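Local coordinates for mandelate racemase/muconate lactonizing enzyme family protein (PDB 3U4F), which binds magnesium and is probably a hydro-lyase, a TIM-barrel enzyme of the enolase superfamily, at residues C308-H320 with Y342-Y354. Numbering follows the deposited sequence.
Sequences CANLSLVTLFTMH and YPWQDGLFVEDPY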
loop_
_atom_site.group_PDB
_atom_site.type_symbol
_atom_site.label_atom_id
_atom_site.label_comp_id
_atom_site.label_asym_id
_atom_site.label_seq_id
_atom_site.Cartn_x
_atom_site.Cartn_y
_atom_site.Cartn_z
ATOM N N CYS A 308 -12.894 1.610 -14.492
ATOM C CA CYS A 308 -11.869 1.639 -15.534
ATOM C C CYS A 308 -11.960 2.986 -16.115
ATOM O O CYS A 308 -12.952 3.290 -16.780
ATOM C CB CYS A 308 -12.020 0.515 -16.598
ATOM S SG CYS A 308 -13.614 -0.006 -17.087
ATOM N N ALA A 309 -10.926 3.781 -15.865
ATOM C CA ALA A 309 -11.010 5.215 -16.067
ATOM C C ALA A 309 -10.172 5.809 -17.217
ATOM O O ALA A 309 -10.007 7.027 -17.315
ATOM C CB ALA A 309 -10.728 5.922 -14.772
ATOM N N ASN A 310 -9.618 4.953 -18.062
ATOM C CA ASN A 310 -9.050 5.440 -19.306
ATOM C C ASN A 310 -9.111 4.315 -20.319
ATOM O O ASN A 310 -9.523 3.190 -19.984
ATOM C CB ASN A 310 -7.622 5.910 -19.131
ATOM C CG ASN A 310 -6.764 4.874 -18.505
ATOM O OD1 ASN A 310 -6.528 3.813 -19.074
ATOM N ND2 ASN A 310 -6.286 5.168 -17.301
ATOM N N LEU A 311 -8.701 4.639 -21.540
ATOM C CA LEU A 311 -8.751 3.677 -22.640
ATOM C C LEU A 311 -7.401 3.049 -22.953
ATOM O O LEU A 311 -7.083 2.750 -24.131
ATOM C CB LEU A 311 -9.384 4.304 -23.891
ATOM C CG LEU A 311 -10.829 4.772 -23.676
ATOM C CD1 LEU A 311 -11.422 5.537 -24.914
ATOM C CD2 LEU A 311 -11.709 3.609 -23.153
ATOM N N SER A 312 -6.595 2.856 -21.904
ATOM C CA SER A 312 -5.561 1.821 -21.945
ATOM C C SER A 312 -6.304 0.477 -21.971
ATOM O O SER A 312 -7.523 0.453 -22.168
ATOM C CB SER A 312 -4.635 1.874 -20.715
ATOM O OG SER A 312 -5.308 1.455 -19.539
ATOM N N LEU A 313 -5.612 -0.636 -21.752
ATOM C CA LEU A 313 -6.303 -1.959 -21.790
ATOM C C LEU A 313 -7.243 -2.246 -20.608
ATOM O O LEU A 313 -8.015 -3.206 -20.645
ATOM C CB LEU A 313 -5.307 -3.120 -21.966
ATOM C CG LEU A 313 -4.576 -3.149 -23.318
ATOM C CD1 LEU A 313 -3.600 -4.282 -23.305
ATOM C CD2 LEU A 313 -5.611 -3.351 -24.422
ATOM N N VAL A 314 -7.193 -1.415 -19.568
ATOM C CA VAL A 314 -8.047 -1.636 -18.410
ATOM C C VAL A 314 -9.521 -1.726 -18.807
ATOM O O VAL A 314 -10.242 -2.568 -18.288
ATOM C CB VAL A 314 -7.797 -0.576 -17.284
ATOM C CG1 VAL A 314 -8.295 0.815 -17.726
ATOM C CG2 VAL A 314 -8.434 -1.025 -15.974
ATOM N N THR A 315 -9.933 -0.921 -19.775
ATOM C CA THR A 315 -11.328 -0.973 -20.240
ATOM C C THR A 315 -11.655 -2.318 -20.911
ATOM O O THR A 315 -12.687 -2.966 -20.579
ATOM C CB THR A 315 -11.678 0.267 -21.053
ATOM O OG1 THR A 315 -11.505 1.409 -20.206
ATOM C CG2 THR A 315 -13.122 0.240 -21.517
ATOM N N LEU A 316 -10.780 -2.755 -21.809
ATOM C CA LEU A 316 -10.942 -4.049 -22.472
ATOM C C LEU A 316 -10.952 -5.221 -21.501
ATOM O O LEU A 316 -11.786 -6.136 -21.616
ATOM C CB LEU A 316 -9.848 -4.261 -23.539
ATOM C CG LEU A 316 -9.918 -5.581 -24.334
ATOM C CD1 LEU A 316 -11.321 -5.749 -25.023
ATOM C CD2 LEU A 316 -8.806 -5.597 -25.373
ATOM N N PHE A 317 -10.040 -5.198 -20.526
ATOM C CA PHE A 317 -9.987 -6.263 -19.532
ATOM C C PHE A 317 -11.315 -6.351 -18.785
ATOM O O PHE A 317 -11.806 -7.453 -18.496
ATOM C CB PHE A 317 -8.872 -6.033 -18.505
ATOM C CG PHE A 317 -7.453 -6.030 -19.072
ATOM C CD1 PHE A 317 -7.130 -6.657 -20.268
ATOM C CD2 PHE A 317 -6.432 -5.388 -18.370
ATOM C CE1 PHE A 317 -5.782 -6.634 -20.785
ATOM C CE2 PHE A 317 -5.088 -5.380 -18.854
ATOM C CZ PHE A 317 -4.764 -6.019 -20.040
ATOM N N THR A 318 -11.880 -5.188 -18.473
ATOM C CA THR A 318 -13.160 -5.119 -17.763
ATOM C C THR A 318 -14.315 -5.645 -18.648
ATOM O O THR A 318 -15.209 -6.357 -18.161
ATOM C CB THR A 318 -13.449 -3.675 -17.355
ATOM O OG1 THR A 318 -12.350 -3.174 -16.553
ATOM C CG2 THR A 318 -14.736 -3.606 -16.553
HETATM N N MSE A 319 -14.272 -5.316 -19.941
HETATM C CA MSE A 319 -15.248 -5.867 -20.900
HETATM C C MSE A 319 -15.239 -7.379 -20.881
HETATM O O MSE A 319 -16.293 -7.999 -20.760
HETATM C CB MSE A 319 -14.959 -5.339 -22.306
HETATM C CG MSE A 319 -15.301 -3.883 -22.488
HETATM SE SE MSE A 319 -14.410 -3.085 -24.032
HETATM C CE MSE A 319 -14.969 -4.332 -25.491
ATOM N N HIS A 320 -14.063 -8.003 -20.999
ATOM C CA HIS A 320 -13.988 -9.478 -20.876
ATOM C C HIS A 320 -14.511 -9.996 -19.531
ATOM O O HIS A 320 -15.216 -10.987 -19.481
ATOM C CB HIS A 320 -12.557 -9.987 -21.063
ATOM C CG HIS A 320 -12.091 -10.033 -22.490
ATOM N ND1 HIS A 320 -11.732 -8.910 -23.195
ATOM C CD2 HIS A 320 -11.865 -11.083 -23.312
ATOM C CE1 HIS A 320 -11.315 -9.259 -24.404
ATOM N NE2 HIS A 320 -11.371 -10.578 -24.492
ATOM N N TYR A 342 -5.973 12.838 -22.160
ATOM C CA TYR A 342 -5.131 11.642 -22.054
ATOM C C TYR A 342 -4.253 11.596 -23.319
ATOM O O TYR A 342 -4.489 10.774 -24.189
ATOM C CB TYR A 342 -6.009 10.349 -21.988
ATOM C CG TYR A 342 -6.814 10.072 -20.704
ATOM C CD1 TYR A 342 -6.187 10.081 -19.463
ATOM C CD2 TYR A 342 -8.203 9.752 -20.748
ATOM C CE1 TYR A 342 -6.887 9.813 -18.276
ATOM C CE2 TYR A 342 -8.944 9.470 -19.539
ATOM C CZ TYR A 342 -8.256 9.505 -18.313
ATOM O OH TYR A 342 -8.895 9.251 -17.094
ATOM N N PRO A 343 -3.232 12.475 -23.424
ATOM C CA PRO A 343 -2.446 12.529 -24.671
ATOM C C PRO A 343 -1.663 11.230 -24.924
ATOM O O PRO A 343 -1.502 10.806 -26.077
ATOM C CB PRO A 343 -1.473 13.705 -24.441
ATOM C CG PRO A 343 -1.930 14.391 -23.144
ATOM C CD PRO A 343 -2.652 13.329 -22.364
ATOM N N TRP A 344 -1.197 10.608 -23.841
ATOM C CA TRP A 344 -0.437 9.368 -23.906
ATOM C C TRP A 344 -1.256 8.184 -24.417
ATOM O O TRP A 344 -0.682 7.141 -24.736
ATOM C CB TRP A 344 0.104 9.018 -22.518
ATOM C CG TRP A 344 -0.962 8.983 -21.453
ATOM C CD1 TRP A 344 -1.312 10.001 -20.607
ATOM C CD2 TRP A 344 -1.830 7.884 -21.137
ATOM N NE1 TRP A 344 -2.335 9.597 -19.782
ATOM C CE2 TRP A 344 -2.672 8.306 -20.083
ATOM C CE3 TRP A 344 -1.960 6.580 -21.626
ATOM C CZ2 TRP A 344 -3.644 7.474 -19.515
ATOM C CZ3 TRP A 344 -2.941 5.746 -21.063
ATOM C CH2 TRP A 344 -3.773 6.213 -20.022
ATOM N N GLN A 345 -2.587 8.308 -24.466
ATOM C CA GLN A 345 -3.383 7.134 -24.824
ATOM C C GLN A 345 -3.576 6.974 -26.348
ATOM O O GLN A 345 -4.049 5.926 -26.811
ATOM C CB GLN A 345 -4.690 7.022 -23.976
ATOM C CG GLN A 345 -5.972 7.471 -24.644
ATOM C CD GLN A 345 -7.191 7.421 -23.730
ATOM O OE1 GLN A 345 -7.148 6.921 -22.589
ATOM N NE2 GLN A 345 -8.299 7.937 -24.233
ATOM N N ASP A 346 -3.181 8.010 -27.097
ATOM C CA ASP A 346 -3.110 8.005 -28.568
ATOM C C ASP A 346 -2.037 7.036 -29.066
ATOM O O ASP A 346 -0.884 7.111 -28.640
ATOM C CB ASP A 346 -2.792 9.422 -29.100
ATOM C CG ASP A 346 -2.685 9.481 -30.641
ATOM O OD1 ASP A 346 -3.736 9.291 -31.312
ATOM O OD2 ASP A 346 -1.559 9.728 -31.170
ATOM N N GLY A 347 -2.414 6.133 -29.969
ATOM C CA GLY A 347 -1.409 5.327 -30.669
ATOM C C GLY A 347 -0.808 4.168 -29.884
ATOM O O GLY A 347 0.319 3.750 -30.184
ATOM N N LEU A 348 -1.552 3.634 -28.900
ATOM C CA LEU A 348 -1.103 2.477 -28.124
ATOM C C LEU A 348 -1.308 1.141 -28.845
ATOM O O LEU A 348 -0.532 0.208 -28.665
ATOM C CB LEU A 348 -1.840 2.410 -26.769
ATOM C CG LEU A 348 -1.679 3.577 -25.790
ATOM C CD1 LEU A 348 -2.570 3.318 -24.569
ATOM C CD2 LEU A 348 -0.171 3.666 -25.373
ATOM N N PHE A 349 -2.345 1.047 -29.666
ATOM C CA PHE A 349 -2.773 -0.254 -30.173
ATOM C C PHE A 349 -2.968 -0.252 -31.688
ATOM O O PHE A 349 -3.326 0.759 -32.267
ATOM C CB PHE A 349 -4.090 -0.702 -29.517
ATOM C CG PHE A 349 -4.140 -0.513 -28.018
ATOM C CD1 PHE A 349 -3.269 -1.208 -27.181
ATOM C CD2 PHE A 349 -5.074 0.348 -27.448
ATOM C CE1 PHE A 349 -3.337 -1.028 -25.797
ATOM C CE2 PHE A 349 -5.139 0.530 -26.060
ATOM C CZ PHE A 349 -4.272 -0.150 -25.245
ATOM N N VAL A 350 -2.766 -1.409 -32.298
ATOM C CA VAL A 350 -2.972 -1.576 -33.728
ATOM C C VAL A 350 -4.476 -1.474 -34.030
ATOM O O VAL A 350 -4.895 -0.676 -34.870
ATOM C CB VAL A 350 -2.420 -2.948 -34.211
ATOM C CG1 VAL A 350 -2.657 -3.134 -35.689
ATOM C CG2 VAL A 350 -0.871 -3.071 -33.928
ATOM N N GLU A 351 -5.263 -2.282 -33.333
ATOM C CA GLU A 351 -6.730 -2.270 -33.446
ATOM C C GLU A 351 -7.354 -1.195 -32.541
ATOM O O GLU A 351 -6.723 -0.677 -31.607
ATOM C CB GLU A 351 -7.304 -3.620 -33.005
ATOM C CG GLU A 351 -6.719 -4.866 -33.666
ATOM C CD GLU A 351 -5.397 -5.388 -33.035
ATOM O OE1 GLU A 351 -4.824 -4.750 -32.119
ATOM O OE2 GLU A 351 -4.949 -6.462 -33.470
ATOM N N ASP A 352 -8.631 -0.922 -32.754
ATOM C CA ASP A 352 -9.378 -0.073 -31.841
ATOM C C ASP A 352 -10.502 -0.937 -31.278
ATOM O O ASP A 352 -11.486 -1.249 -31.988
ATOM C CB ASP A 352 -9.907 1.149 -32.599
ATOM C CG ASP A 352 -10.773 2.064 -31.741
ATOM O OD1 ASP A 352 -10.969 1.770 -30.538
ATOM O OD2 ASP A 352 -11.275 3.068 -32.309
ATOM N N PRO A 353 -10.343 -1.388 -30.034
ATOM C CA PRO A 353 -11.374 -2.292 -29.488
ATOM C C PRO A 353 -12.556 -1.572 -28.838
ATOM O O PRO A 353 -13.465 -2.237 -28.278
ATOM C CB PRO A 353 -10.608 -3.089 -28.439
ATOM C CG PRO A 353 -9.567 -2.119 -27.917
ATOM C CD PRO A 353 -9.200 -1.205 -29.107
ATOM N N TYR A 354 -12.546 -0.247 -28.909
ATOM C CA TYR A 354 -13.497 0.574 -28.140
ATOM C C TYR A 354 -14.546 1.314 -28.947
ATOM O O TYR A 354 -15.046 2.356 -28.511
ATOM C CB TYR A 354 -12.711 1.577 -27.281
ATOM C CG TYR A 354 -11.768 0.889 -26.310
ATOM C CD1 TYR A 354 -12.221 -0.147 -25.512
ATOM C CD2 TYR A 354 -10.426 1.316 -26.160
ATOM C CE1 TYR A 354 -11.367 -0.787 -24.576
ATOM C CE2 TYR A 354 -9.564 0.687 -25.225
ATOM C CZ TYR A 354 -10.041 -0.360 -24.449
ATOM O OH TYR A 354 -9.235 -0.971 -23.510
#
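The buried packing of L311, L316 and M319 against Y354, with A309 and L311 hydrogen-bonded to Y342 and Q345 respectively, joins the active-site loop and start of helix 313-322 to the long loop between strands 332-335 and 360-363 in the TIM-barrel domain of this enolase-superfamily enzyme. Y354 directs the hydroxyl end of its ring into the first turn of the helix. Its hydroxyl donates to S312 O (2.6 Å) and accepts from L316 N, 2.9 Å from Y354 OH, so it bridges two main-chain groups at the helix start. L311 CD2 makes a CH-pi contact over one ring face, 4.1 Å from the Y354 centroid, while P353 CG sits over the opposite face. The selenium of M319, a selenomethionine, meets the ring edge in plane, a Met-aromatic contact, and the bend at chi3 (54°) turns CE toward P353 O, 3.8 Å from M319 CE. Replacing Y354 with an alanine would probably leave L316 N and S312 O without this shared partner and open a gap beside L311 and M319.

F349 extends the apolar seam, its CE1 lying 3.5 Å from L313 CG. Nearer the active site, Q345 OE1 accepts from L311 N at 3.0 Å, the donor standing above the amide plane, and the Q345 amide packs beside L311 CB. N310 lays CB over the Y342 ring and turns its amide across the W344 edge, the planes 83° apart. N310 OD1 accepts from S312 N, closing an Asx turn, and also from S312 OG; S312 is at the N-cap, its OG accepting a weak hydrogen bond from V314 N. Beyond N310, A309 touches a bound guanidine and lies about 7 Å by its side chain from the magnesium ion; its carbonyl A309 O takes a very short hydrogen bond, 2.5 Å, from Y342 OH.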